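Local coordinates for protein blue-light-activated histidine kinase 2 (Erythrobacter litoralis HTCC2594, PDB 4R38) that senses blue light through a flavin-binding LOV domain, the part described here, and couples it to histidine kinase activity involved in light-increased bacterial virulence, at residues Q33-L38 with N60-Q65; L26-I31 with C117-G122; G72-L77 with E89-Y94; H104-P109 with V121-D126. All blocks are in the same frame, centred on the assembly; numbering follows the deposited sequence.

All four contacts lie in one PAS-fold LOV domain and all touch the same riboflavin. Along the chain, contacts 1, 3 and 4 follow in series, 3 before 4. Contacts 1 and 3 both fall inside the loop closed by contact 2. Contacts 2 and 4 share V121 and G122 on strand 119-128, the middle strand of the antiparallel sheet, and their centres lie about 10 Å apart. Contact 3 adds helix 71-82 to edge strand 87-94, about 17 Å from contact 2 between centres. Contact 1 holds the loop with the photoactive cysteine position, C61. Together the sheet, the helix and this loop enclose the chromophore.

Contact 1: Q33-L38 with N60-Q65; sequences QDDEPL and NCRFLQ. With RBF (riboflavin), chain E.
The guanidinium of R62 is held at its edge and on one face. D35 OD1 and riboflavin O5' lie at the edge, near its plane, and N60 OD1 lies over the centre of one face. R62 NH1 donates to D35 OD1 at 2.9 Å, a salt bridge that meets the syn side of the carboxylate. R62 NH2 gives a nearly straight bond (169°) to riboflavin O5'. At the F63 ring, the edge is met by L38 CD1, which is 4.1 Å from F63 CE2. C61 O lies over one face of that ring, offset toward the rim. The N60 amide is used at both ends. Its ND2 donates to D35 O at 2.7 Å, with the acceptor in the amide plane and the donor above the carbonyl plane. Its OD1 takes the backbone N of R62 on a lone pair, which makes an Asx turn at the start of 3-10 segment 61-64. The same OD1 accepts from riboflavin O2' at 2.8 Å. This segment carries the cysteine characteristic of LOV domains. C61 SG stands 3.4 Å from flavin N5, and the adduct formed on illumination is absent here. Waters bridge the two segments. One joins D35 OD1 and E36 OE1 to R62 NH2; another joins E36 O, C61 N and riboflavin O2'. Beyond them, Q65 NE2 donates to riboflavin O4' and, at 2.9 Å, to O2.

Contact 2: L26-I31 with C117-G122; sequences LTIADI and CRYFVG. With RBF (riboflavin), chain E.
D30 and R118 meet through two extended first torsions. Both side chains leave with CG turned opposite the backbone N (chi1 -176° in D30), and R118 stays extended as far as NE. The arginine then reaches D30 side-on. Its NE and NH2 both donate to D30 OD2, at 3.0 and 2.9 Å, with the carboxylate turned 70° from the guanidinium plane. The aspartate has further partners in S32 and Q33. I31 has CG1 between its backbone N and carbonyl carbon (chi1 65°), which carries CD1 to 3.5 Å from F120 CD2. The backbones pair as antiparallel strands. T27 with G122 and A29 with F120 are hydrogen-bonded pairs; I28 with V121 and D30 with Y119 are non-hydrogen-bonded pairs. I31 N adds a bond to R118 O past the strand end. T27, A29 and F120 face the flavin, as in other LOV domains where the sheet forms one wall of the pocket. T27 OG1 lies 3.3 Å from riboflavin C6. On the other face, V121 CG2 packs on L26 CG and I28 CG1. C117 is tied to C84 by a disulfide. Strand 25-30 lies between 38-41 and 119-128, and I81 of helix 71-82 packs on both I31 and F120.

Contact 3: G72-L77 with E89-Y94; sequences GAVERL and ETIYNY. With RBF (riboflavin), chain E.
R76 grips E89 side-on, one nitrogen to each carboxylate oxygen. R76 NE donates to E89 OE2 at 2.7 Å, and R76 NH2 donates to E89 OE1 at 2.9 Å. Both oxygens lie close to the guanidinium plane. The two planes are 47° apart, and both donors come from above the carboxylate plane. A bend in the arginine chain at chi3 (-64°) brings its nitrogens back over the helix, where G72 O and A73 CA lie against one face of the guanidinium. Beside the bridge, the E89 methylene chain runs alongside L77 in the opposite direction, with CG 3.7 Å from L77 CD2. A73 CB points toward the strand. Further along, I91 CD1 meets V74 CG2 and L77 CD1, each at 3.9 Å. V74 CG1 lies near riboflavin O4', and I91 CD1 near O2. N93, on the same strand, reads the pyrimidine edge. Its OD1 accepts from riboflavin N3 at 2.9 Å, and its ND2 donates to O2. N103 ND2 and Y92 O hold the two ends of that amide. A helix packed on the sheet and an asparagine paired with the flavin's pyrimidine edge belong to the LOV-type PAS fold. The helix and strand segments run at 125° to each other, their axes 8.9 Å apart. Strand 87-94 is an edge of the sheet beside strand 100-109, and L77 of helix 71-82 also packs on L105 of that neighbour.

Contact 4: H104-P109 with V121-D126; sequences HLLMGP and VGIQVD. With RBF (riboflavin), chain E.
Six backbone hydrogen bonds join H104 with V125, L106 with I123 and G108 with V121, two for each pair. The antiparallel segments run at 171°, with axes 4.6 Å apart. L105 with Q124 and M107 with G122 are the non-hydrogen-bonded pairs between them. The strands come close at G122, whose CA is 3.6 Å from M107 CB. On the side away from the flavin, L106 CD1 meets I123 CG1 at 4.0 Å. H104 and V125 touch through their CB atoms, and H104 NE2 is hydrogen-bonded to E88 OE2. The opposite side faces the isoalloxazine. There L105 CD1 touches Q124 NE2 at 3.5 Å. L105 CD1 also approaches flavin N5 at 3.4 Å and CD2 lies near C4A and C10, while M107 SD rests 3.4 Å from flavin C8. Polar contact with the flavin comes from Q124. A bend at chi2 (82°) brings its NE2 to N5 and O4, in two weak hydrogen bonds of 3.4 Å each. S25 and T27 hold the two ends of the amide. A glutamine here is the known partner of N5 in LOV domains, where it probably helps relay adduct formation to the sheet. The two strands form a hairpin at the sheet centre, with 87-94 flanking 100-109 and 25-30 flanking 119-128.

Contact 1: Q33-L38 with N60-Q65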
# COMPACT_ATOMS: atom_id res chain seq x y z
N GLN A 33 6.64 -7.72 -10.77
CA GLN A 33 7.87 -6.95 -11.02
C GLN A 33 8.75 -6.85 -9.79
O GLN A 33 8.27 -6.87 -8.67
CB GLN A 33 7.56 -5.52 -11.49
CG GLN A 33 7.00 -5.45 -12.90
CD GLN A 33 6.83 -4.01 -13.37
OE1 GLN A 33 7.78 -3.24 -13.36
NE2 GLN A 33 5.63 -3.66 -13.79
N ASP A 34 10.05 -6.71 -10.01
CA ASP A 34 10.98 -6.61 -8.92
C ASP A 34 10.58 -5.52 -7.90
O ASP A 34 10.43 -4.35 -8.24
CB ASP A 34 12.37 -6.33 -9.45
CG ASP A 34 13.40 -6.35 -8.37
OD1 ASP A 34 13.88 -7.45 -8.03
OD2 ASP A 34 13.71 -5.27 -7.84
N ASP A 35 10.43 -5.95 -6.66
CA ASP A 35 10.12 -5.09 -5.51
C ASP A 35 8.69 -4.56 -5.51
O ASP A 35 8.39 -3.60 -4.80
CB ASP A 35 11.10 -3.93 -5.36
CG ASP A 35 11.25 -3.47 -3.88
OD1 ASP A 35 11.04 -4.31 -2.97
OD2 ASP A 35 11.55 -2.28 -3.62
N GLU A 36 7.82 -5.19 -6.30
CA GLU A 36 6.37 -4.93 -6.24
C GLU A 36 6.02 -3.44 -6.31
O GLU A 36 5.40 -2.89 -5.38
CB GLU A 36 5.80 -5.49 -4.94
CG GLU A 36 6.02 -6.95 -4.75
CD GLU A 36 7.36 -7.26 -4.14
OE1 GLU A 36 7.76 -6.57 -3.16
OE2 GLU A 36 8.02 -8.19 -4.65
N PRO A 37 6.44 -2.77 -7.38
CA PRO A 37 6.25 -1.33 -7.56
C PRO A 37 4.81 -0.95 -7.70
O PRO A 37 4.05 -1.67 -8.33
CB PRO A 37 6.95 -1.04 -8.88
CG PRO A 37 6.79 -2.32 -9.63
CD PRO A 37 7.09 -3.35 -8.57
N LEU A 38 4.46 0.20 -7.17
CA LEU A 38 3.18 0.82 -7.49
C LEU A 38 3.12 1.18 -8.97
O LEU A 38 4.07 1.71 -9.52
CB LEU A 38 3.01 2.10 -6.70
CG LEU A 38 2.75 1.92 -5.21
CD1 LEU A 38 2.85 3.26 -4.49
CD2 LEU A 38 1.43 1.26 -4.95
N ASN A 60 8.08 0.59 -4.42
CA ASN A 60 7.31 -0.17 -3.42
C ASN A 60 6.72 0.75 -2.36
O ASN A 60 7.39 1.64 -1.87
CB ASN A 60 8.21 -1.19 -2.74
CG ASN A 60 7.46 -2.14 -1.85
OD1 ASN A 60 7.05 -1.78 -0.73
ND2 ASN A 60 7.29 -3.36 -2.31
N CYS A 61 5.45 0.53 -2.01
CA CYS A 61 4.75 1.41 -1.08
C CYS A 61 5.39 1.54 0.31
O CYS A 61 4.94 2.37 1.11
CB CYS A 61 3.30 0.96 -0.91
SG CYS A 61 2.15 2.34 -0.58
N ARG A 62 6.43 0.74 0.62
CA ARG A 62 6.99 0.79 1.96
C ARG A 62 7.76 2.08 2.27
O ARG A 62 8.21 2.27 3.38
CB ARG A 62 7.92 -0.40 2.27
CG ARG A 62 9.21 -0.43 1.49
CD ARG A 62 10.10 -1.60 1.94
NE ARG A 62 9.48 -2.92 1.74
CZ ARG A 62 9.60 -3.65 0.63
NH1 ARG A 62 10.29 -3.19 -0.41
NH2 ARG A 62 8.98 -4.82 0.54
N PHE A 63 7.91 2.98 1.29
CA PHE A 63 8.50 4.29 1.58
C PHE A 63 7.64 5.04 2.61
O PHE A 63 8.08 6.03 3.20
CB PHE A 63 8.65 5.12 0.29
CG PHE A 63 7.34 5.39 -0.40
CD1 PHE A 63 6.52 6.43 0.00
CD2 PHE A 63 6.92 4.58 -1.44
CE1 PHE A 63 5.33 6.67 -0.62
CE2 PHE A 63 5.71 4.82 -2.07
CZ PHE A 63 4.91 5.87 -1.65
N LEU A 64 6.41 4.57 2.83
CA LEU A 64 5.54 5.17 3.85
C LEU A 64 5.85 4.71 5.26
O LEU A 64 5.37 5.29 6.23
CB LEU A 64 4.07 4.83 3.54
CG LEU A 64 3.44 5.49 2.31
CD1 LEU A 64 2.02 4.94 2.14
CD2 LEU A 64 3.46 7.01 2.48
N GLN A 65 6.65 3.65 5.37
CA GLN A 65 6.98 3.07 6.67
C GLN A 65 8.18 3.76 7.32
O GLN A 65 8.91 4.52 6.68
CB GLN A 65 7.24 1.56 6.54
CG GLN A 65 6.00 0.78 6.16
CD GLN A 65 6.26 -0.60 5.61
OE1 GLN A 65 7.37 -1.17 5.75
NE2 GLN A 65 5.24 -1.17 4.98
N1 RBF E . 2.50 -0.56 3.14
C2 RBF E . 2.37 0.58 3.88
O2 RBF E . 3.12 0.78 4.81
N3 RBF E . 1.39 1.47 3.56
C4 RBF E . 0.59 1.32 2.48
O4 RBF E . -0.30 2.16 2.21
C4A RBF E . 0.74 0.18 1.65
N5 RBF E . 0.01 -0.02 0.52
C5A RBF E . 0.21 -1.11 -0.24
C6 RBF E . -0.55 -1.36 -1.41
C7 RBF E . -0.33 -2.48 -2.21
C7M RBF E . -1.23 -2.64 -3.46
C8 RBF E . 0.64 -3.41 -1.83
C8M RBF E . 0.95 -4.69 -2.61
C9 RBF E . 1.37 -3.20 -0.70
C9A RBF E . 1.19 -2.06 0.13
N10 RBF E . 1.98 -1.87 1.25
C10 RBF E . 1.77 -0.74 2.04
C1' RBF E . 2.95 -2.86 1.73
C2' RBF E . 4.40 -2.69 1.27
O2' RBF E . 4.39 -2.28 -0.03
C3' RBF E . 5.12 -4.03 1.41
O3' RBF E . 4.54 -4.97 0.55
C4' RBF E . 5.03 -4.58 2.83
O4' RBF E . 5.61 -3.69 3.76
C5' RBF E . 5.72 -5.93 2.93
O5' RBF E . 7.08 -5.81 2.55
O HOH W 1 9.84 -6.22 -1.86
O HOH W 2 10.90 0.16 -4.94
O HOH W 3 11.62 -0.63 -1.10
O HOH W 4 4.11 -1.88 -3.09
O HOH W 5 6.39 -6.11 -0.94

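Contact 2: L26-I31 with C117-G122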
# COMPACT_ATOMS: atom_id res chain seq x y z
N LEU A 26 -6.58 4.70 -3.13
CA LEU A 26 -6.46 3.41 -3.78
C LEU A 26 -5.13 3.33 -4.50
O LEU A 26 -4.65 4.33 -5.04
CB LEU A 26 -7.61 3.23 -4.76
CG LEU A 26 -7.72 1.85 -5.44
CD1 LEU A 26 -9.17 1.41 -5.56
CD2 LEU A 26 -7.04 1.88 -6.79
N THR A 27 -4.53 2.14 -4.46
CA THR A 27 -3.24 1.87 -5.06
C THR A 27 -3.29 0.52 -5.75
O THR A 27 -4.03 -0.37 -5.34
CB THR A 27 -2.14 1.80 -4.01
OG1 THR A 27 -2.43 0.74 -3.09
CG2 THR A 27 -2.01 3.13 -3.24
N ILE A 28 -2.51 0.36 -6.82
CA ILE A 28 -2.41 -0.93 -7.48
C ILE A 28 -0.92 -1.16 -7.68
O ILE A 28 -0.23 -0.22 -8.06
CB ILE A 28 -3.10 -0.95 -8.86
CG1 ILE A 28 -4.62 -0.69 -8.72
CG2 ILE A 28 -2.87 -2.27 -9.59
CD1 ILE A 28 -5.30 -0.42 -10.03
N ALA A 29 -0.45 -2.37 -7.39
CA ALA A 29 0.96 -2.73 -7.54
C ALA A 29 1.09 -3.90 -8.50
O ALA A 29 0.23 -4.75 -8.52
CB ALA A 29 1.54 -3.13 -6.22
N ASP A 30 2.17 -3.94 -9.27
CA ASP A 30 2.46 -5.08 -10.12
C ASP A 30 3.42 -5.95 -9.32
O ASP A 30 4.63 -5.65 -9.26
CB ASP A 30 3.07 -4.62 -11.44
CG ASP A 30 3.29 -5.77 -12.43
OD1 ASP A 30 3.46 -6.92 -11.95
OD2 ASP A 30 3.28 -5.55 -13.67
N ILE A 31 2.90 -6.96 -8.64
CA ILE A 31 3.71 -7.77 -7.73
C ILE A 31 4.54 -8.83 -8.45
O ILE A 31 5.26 -9.59 -7.80
CB ILE A 31 2.88 -8.40 -6.58
CG1 ILE A 31 1.88 -9.43 -7.09
CG2 ILE A 31 2.20 -7.29 -5.74
CD1 ILE A 31 1.37 -10.36 -6.02
N CYS A 117 -1.49 -14.31 -10.60
CA CYS A 117 -1.61 -13.27 -9.56
C CYS A 117 -0.64 -12.11 -9.69
O CYS A 117 0.22 -11.88 -8.84
CB CYS A 117 -1.50 -13.90 -8.19
SG CYS A 117 -1.76 -12.71 -6.83
N ARG A 118 -0.80 -11.34 -10.75
CA ARG A 118 0.15 -10.31 -11.10
C ARG A 118 -0.07 -8.99 -10.37
O ARG A 118 0.87 -8.28 -10.08
CB ARG A 118 0.07 -10.07 -12.61
CG ARG A 118 0.87 -8.90 -13.08
CD ARG A 118 1.04 -8.93 -14.59
NE ARG A 118 2.15 -8.07 -14.89
CZ ARG A 118 3.31 -8.46 -15.41
NH1 ARG A 118 3.50 -9.71 -15.84
NH2 ARG A 118 4.25 -7.55 -15.58
N TYR A 119 -1.33 -8.64 -10.12
CA TYR A 119 -1.64 -7.34 -9.57
C TYR A 119 -2.31 -7.43 -8.21
O TYR A 119 -3.13 -8.32 -7.96
CB TYR A 119 -2.59 -6.60 -10.51
CG TYR A 119 -2.04 -6.37 -11.91
CD1 TYR A 119 -1.16 -5.32 -12.17
CD2 TYR A 119 -2.38 -7.21 -12.95
CE1 TYR A 119 -0.67 -5.10 -13.47
CE2 TYR A 119 -1.91 -7.01 -14.22
CZ TYR A 119 -1.04 -5.97 -14.47
OH TYR A 119 -0.56 -5.78 -15.76
N PHE A 120 -1.97 -6.47 -7.36
CA PHE A 120 -2.57 -6.36 -6.04
C PHE A 120 -3.17 -4.98 -5.98
O PHE A 120 -2.58 -4.03 -6.48
CB PHE A 120 -1.51 -6.53 -4.95
CG PHE A 120 -1.66 -7.79 -4.13
CD1 PHE A 120 -1.83 -7.71 -2.76
CD2 PHE A 120 -1.61 -9.03 -4.73
CE1 PHE A 120 -1.97 -8.86 -2.01
CE2 PHE A 120 -1.76 -10.19 -3.97
CZ PHE A 120 -1.93 -10.10 -2.62
N VAL A 121 -4.33 -4.88 -5.36
CA VAL A 121 -4.97 -3.61 -5.11
C VAL A 121 -5.11 -3.44 -3.62
O VAL A 121 -5.30 -4.42 -2.89
CB VAL A 121 -6.40 -3.52 -5.78
CG1 VAL A 121 -7.34 -4.59 -5.25
CG2 VAL A 121 -7.01 -2.13 -5.59
N GLY A 122 -4.98 -2.19 -3.17
CA GLY A 122 -5.09 -1.85 -1.76
C GLY A 122 -5.84 -0.53 -1.58
O GLY A 122 -5.73 0.37 -2.42
N1 RBF E . 2.50 -0.56 3.14
C2 RBF E . 2.37 0.58 3.88
O2 RBF E . 3.12 0.78 4.81
N3 RBF E . 1.39 1.47 3.56
C4 RBF E . 0.59 1.32 2.48
O4 RBF E . -0.30 2.16 2.21
C4A RBF E . 0.74 0.18 1.65
N5 RBF E . 0.01 -0.02 0.52
C5A RBF E . 0.21 -1.11 -0.24
C6 RBF E . -0.55 -1.36 -1.41
C7 RBF E . -0.33 -2.48 -2.21
C7M RBF E . -1.23 -2.64 -3.46
C8 RBF E . 0.64 -3.41 -1.83
C8M RBF E . 0.95 -4.69 -2.61
C9 RBF E . 1.37 -3.20 -0.70
C9A RBF E . 1.19 -2.06 0.13
N10 RBF E . 1.98 -1.87 1.25
C10 RBF E . 1.77 -0.74 2.04
C1' RBF E . 2.95 -2.86 1.73
C2' RBF E . 4.40 -2.69 1.27
O2' RBF E . 4.39 -2.28 -0.03
C3' RBF E . 5.12 -4.03 1.41
O3' RBF E . 4.54 -4.97 0.55
C4' RBF E . 5.03 -4.58 2.83
O4' RBF E . 5.61 -3.69 3.76
C5' RBF E . 5.72 -5.93 2.93
O5' RBF E . 7.08 -5.81 2.55

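Contact 3: G72-L77 with E89-Y94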
# COMPACT_ATOMS: atom_id res chain seq x y z
N GLY A 72 6.03 -7.30 12.82
CA GLY A 72 5.03 -8.36 12.71
C GLY A 72 3.98 -8.06 11.66
O GLY A 72 3.63 -8.92 10.84
N ALA A 73 3.48 -6.83 11.67
CA ALA A 73 2.48 -6.38 10.71
C ALA A 73 3.08 -6.36 9.30
O ALA A 73 2.44 -6.77 8.36
CB ALA A 73 1.98 -5.01 11.08
N VAL A 74 4.32 -5.90 9.17
CA VAL A 74 4.94 -5.87 7.86
C VAL A 74 5.04 -7.30 7.32
O VAL A 74 4.74 -7.54 6.16
CB VAL A 74 6.36 -5.20 7.91
CG1 VAL A 74 7.13 -5.43 6.62
CG2 VAL A 74 6.21 -3.70 8.16
N GLU A 75 5.43 -8.25 8.17
CA GLU A 75 5.55 -9.64 7.71
C GLU A 75 4.18 -10.28 7.36
O GLU A 75 4.10 -11.09 6.44
CB GLU A 75 6.36 -10.49 8.69
CG GLU A 75 6.41 -11.98 8.39
CD GLU A 75 6.74 -12.33 6.92
OE1 GLU A 75 7.40 -11.54 6.18
OE2 GLU A 75 6.34 -13.43 6.50
N ARG A 76 3.12 -9.90 8.05
CA ARG A 76 1.78 -10.37 7.66
C ARG A 76 1.41 -9.91 6.24
O ARG A 76 0.88 -10.68 5.42
CB ARG A 76 0.76 -9.95 8.71
CG ARG A 76 0.94 -10.77 9.99
CD ARG A 76 -0.21 -10.65 10.97
NE ARG A 76 -0.35 -9.30 11.50
CZ ARG A 76 0.30 -8.81 12.55
NH1 ARG A 76 1.18 -9.55 13.22
NH2 ARG A 76 0.08 -7.56 12.92
N LEU A 77 1.70 -8.65 5.94
CA LEU A 77 1.55 -8.10 4.63
C LEU A 77 2.39 -8.83 3.58
O LEU A 77 1.89 -9.20 2.55
CB LEU A 77 1.89 -6.62 4.62
CG LEU A 77 1.01 -5.67 5.44
CD1 LEU A 77 1.49 -4.22 5.29
CD2 LEU A 77 -0.42 -5.76 5.09
N GLU A 89 -4.51 -4.91 7.76
CA GLU A 89 -3.59 -4.56 8.85
C GLU A 89 -3.64 -3.06 9.10
O GLU A 89 -3.75 -2.28 8.16
CB GLU A 89 -2.13 -4.91 8.51
CG GLU A 89 -1.79 -6.38 8.43
CD GLU A 89 -1.83 -7.08 9.77
OE1 GLU A 89 -1.56 -6.42 10.81
OE2 GLU A 89 -2.14 -8.29 9.79
N THR A 90 -3.53 -2.66 10.37
CA THR A 90 -3.31 -1.25 10.71
C THR A 90 -1.83 -1.03 11.00
O THR A 90 -1.28 -1.62 11.92
CB THR A 90 -4.17 -0.86 11.90
OG1 THR A 90 -5.54 -1.13 11.60
CG2 THR A 90 -4.01 0.63 12.22
N ILE A 91 -1.20 -0.17 10.20
CA ILE A 91 0.26 -0.04 10.20
C ILE A 91 0.65 1.45 10.34
O ILE A 91 -0.04 2.34 9.84
CB ILE A 91 0.83 -0.65 8.90
CG1 ILE A 91 2.34 -0.83 8.98
CG2 ILE A 91 0.39 0.17 7.67
CD1 ILE A 91 2.92 -1.63 7.82
N TYR A 92 1.71 1.73 11.07
CA TYR A 92 2.17 3.10 11.25
C TYR A 92 2.97 3.58 10.04
O TYR A 92 3.95 2.96 9.64
CB TYR A 92 3.01 3.23 12.52
CG TYR A 92 3.09 4.65 13.05
CD1 TYR A 92 2.06 5.17 13.82
CD2 TYR A 92 4.19 5.46 12.78
CE1 TYR A 92 2.13 6.47 14.32
CE2 TYR A 92 4.25 6.77 13.26
CZ TYR A 92 3.23 7.26 14.04
OH TYR A 92 3.28 8.55 14.53
N ASN A 93 2.53 4.70 9.49
CA ASN A 93 3.11 5.24 8.28
C ASN A 93 3.45 6.69 8.55
O ASN A 93 3.08 7.24 9.59
CB ASN A 93 2.13 5.18 7.10
CG ASN A 93 2.11 3.82 6.35
OD1 ASN A 93 1.36 3.69 5.39
ND2 ASN A 93 2.92 2.84 6.78
N TYR A 94 4.13 7.31 7.59
CA TYR A 94 4.61 8.67 7.72
C TYR A 94 4.28 9.41 6.44
O TYR A 94 4.54 8.91 5.34
CB TYR A 94 6.13 8.67 7.93
CG TYR A 94 6.56 8.00 9.23
CD1 TYR A 94 6.80 8.75 10.37
CD2 TYR A 94 6.70 6.61 9.31
CE1 TYR A 94 7.22 8.14 11.57
CE2 TYR A 94 7.10 5.99 10.48
CZ TYR A 94 7.36 6.76 11.62
OH TYR A 94 7.74 6.16 12.78
N1 RBF E . 2.50 -0.56 3.14
C2 RBF E . 2.37 0.58 3.88
O2 RBF E . 3.12 0.78 4.81
N3 RBF E . 1.39 1.47 3.56
C4 RBF E . 0.59 1.32 2.48
O4 RBF E . -0.30 2.16 2.21
C4A RBF E . 0.74 0.18 1.65
N5 RBF E . 0.01 -0.02 0.52
C5A RBF E . 0.21 -1.11 -0.24
C6 RBF E . -0.55 -1.36 -1.41
C7 RBF E . -0.33 -2.48 -2.21
C7M RBF E . -1.23 -2.64 -3.46
C8 RBF E . 0.64 -3.41 -1.83
C8M RBF E . 0.95 -4.69 -2.61
C9 RBF E . 1.37 -3.20 -0.70
C9A RBF E . 1.19 -2.06 0.13
N10 RBF E . 1.98 -1.87 1.25
C10 RBF E . 1.77 -0.74 2.04
C1' RBF E . 2.95 -2.86 1.73
C2' RBF E . 4.40 -2.69 1.27
O2' RBF E . 4.39 -2.28 -0.03
C3' RBF E . 5.12 -4.03 1.41
O3' RBF E . 4.54 -4.97 0.55
C4' RBF E . 5.03 -4.58 2.83
O4' RBF E . 5.61 -3.69 3.76
C5' RBF E . 5.72 -5.93 2.93
O5' RBF E . 7.08 -5.81 2.55

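Contact 4: H104-P109 with V121-D126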
# COMPACT_ATOMS: atom_id res chain seq x y z
N HIS A 104 -4.97 2.12 8.03
CA HIS A 104 -5.70 0.86 7.98
C HIS A 104 -5.72 0.45 6.53
O HIS A 104 -6.43 1.01 5.71
CB HIS A 104 -7.12 1.04 8.51
CG HIS A 104 -7.87 -0.25 8.67
ND1 HIS A 104 -8.50 -0.61 9.84
CD2 HIS A 104 -8.11 -1.25 7.79
CE1 HIS A 104 -9.07 -1.79 9.68
NE2 HIS A 104 -8.85 -2.20 8.45
N LEU A 105 -4.90 -0.54 6.22
CA LEU A 105 -4.70 -1.00 4.86
C LEU A 105 -5.49 -2.28 4.64
O LEU A 105 -5.47 -3.19 5.46
CB LEU A 105 -3.19 -1.25 4.66
CG LEU A 105 -2.68 -1.83 3.34
CD1 LEU A 105 -2.86 -0.90 2.15
CD2 LEU A 105 -1.19 -2.18 3.51
N LEU A 106 -6.23 -2.33 3.54
CA LEU A 106 -6.90 -3.54 3.09
C LEU A 106 -6.42 -3.81 1.69
O LEU A 106 -6.58 -2.96 0.81
CB LEU A 106 -8.42 -3.39 3.04
CG LEU A 106 -9.09 -3.12 4.36
CD1 LEU A 106 -9.12 -1.63 4.63
CD2 LEU A 106 -10.50 -3.68 4.31
N MET A 107 -5.86 -4.98 1.44
CA MET A 107 -5.40 -5.25 0.10
C MET A 107 -5.52 -6.71 -0.24
O MET A 107 -5.83 -7.55 0.59
CB MET A 107 -3.95 -4.76 -0.05
CG MET A 107 -2.98 -5.59 0.71
SD MET A 107 -1.26 -5.16 0.44
CE MET A 107 -0.41 -6.49 1.29
N GLY A 108 -5.34 -6.99 -1.52
CA GLY A 108 -5.44 -8.34 -2.03
C GLY A 108 -5.34 -8.36 -3.54
O GLY A 108 -5.14 -7.33 -4.18
N PRO A 109 -5.46 -9.55 -4.11
CA PRO A 109 -5.38 -9.72 -5.56
C PRO A 109 -6.43 -8.86 -6.25
O PRO A 109 -7.60 -8.83 -5.82
CB PRO A 109 -5.70 -11.20 -5.76
CG PRO A 109 -5.36 -11.84 -4.48
CD PRO A 109 -5.69 -10.83 -3.42
N VAL A 121 -4.33 -4.88 -5.36
CA VAL A 121 -4.97 -3.61 -5.11
C VAL A 121 -5.11 -3.44 -3.62
O VAL A 121 -5.30 -4.42 -2.89
CB VAL A 121 -6.40 -3.52 -5.78
CG1 VAL A 121 -7.34 -4.59 -5.25
CG2 VAL A 121 -7.01 -2.13 -5.59
N GLY A 122 -4.98 -2.19 -3.17
CA GLY A 122 -5.09 -1.85 -1.76
C GLY A 122 -5.84 -0.53 -1.58
O GLY A 122 -5.73 0.37 -2.42
N ILE A 123 -6.62 -0.43 -0.51
CA ILE A 123 -7.12 0.87 -0.09
C ILE A 123 -6.52 1.20 1.26
O ILE A 123 -6.17 0.30 2.04
CB ILE A 123 -8.66 0.93 -0.01
CG1 ILE A 123 -9.19 -0.09 0.99
CG2 ILE A 123 -9.24 0.74 -1.39
CD1 ILE A 123 -10.67 0.04 1.24
N GLN A 124 -6.34 2.50 1.49
CA GLN A 124 -5.78 3.02 2.70
C GLN A 124 -6.77 3.95 3.35
O GLN A 124 -7.30 4.85 2.69
CB GLN A 124 -4.53 3.84 2.40
CG GLN A 124 -3.42 3.03 1.83
CD GLN A 124 -3.51 2.79 0.35
OE1 GLN A 124 -4.24 3.46 -0.38
NE2 GLN A 124 -2.73 1.81 -0.12
N VAL A 125 -6.98 3.74 4.64
CA VAL A 125 -7.84 4.60 5.43
C VAL A 125 -7.01 5.20 6.56
O VAL A 125 -6.44 4.49 7.39
CB VAL A 125 -9.00 3.80 6.06
CG1 VAL A 125 -9.90 4.74 6.88
CG2 VAL A 125 -9.79 3.09 4.99
N ASP A 126 -6.94 6.53 6.57
CA ASP A 126 -6.25 7.29 7.59
C ASP A 126 -7.00 7.23 8.92
O ASP A 126 -8.11 7.79 9.03
CB ASP A 126 -6.14 8.73 7.10
CG ASP A 126 -5.22 9.60 7.93
OD1 ASP A 126 -4.89 9.25 9.09
OD2 ASP A 126 -4.84 10.66 7.39
N1 RBF E . 2.50 -0.56 3.14
C2 RBF E . 2.37 0.58 3.88
O2 RBF E . 3.12 0.78 4.81
N3 RBF E . 1.39 1.47 3.56
C4 RBF E . 0.59 1.32 2.48
O4 RBF E . -0.30 2.16 2.21
C4A RBF E . 0.74 0.18 1.65
N5 RBF E . 0.01 -0.02 0.52
C5A RBF E . 0.21 -1.11 -0.24
C6 RBF E . -0.55 -1.36 -1.41
C7 RBF E . -0.33 -2.48 -2.21
C7M RBF E . -1.23 -2.64 -3.46
C8 RBF E . 0.64 -3.41 -1.83
C8M RBF E . 0.95 -4.69 -2.61
C9 RBF E . 1.37 -3.20 -0.70
C9A RBF E . 1.19 -2.06 0.13
N10 RBF E . 1.98 -1.87 1.25
C10 RBF E . 1.77 -0.74 2.04
C1' RBF E . 2.95 -2.86 1.73
C2' RBF E . 4.40 -2.69 1.27
O2' RBF E . 4.39 -2.28 -0.03
C3' RBF E . 5.12 -4.03 1.41
O3' RBF E . 4.54 -4.97 0.55
C4' RBF E . 5.03 -4.58 2.83
O4' RBF E . 5.61 -3.69 3.76
C5' RBF E . 5.72 -5.93 2.93
O5' RBF E . 7.08 -5.81 2.55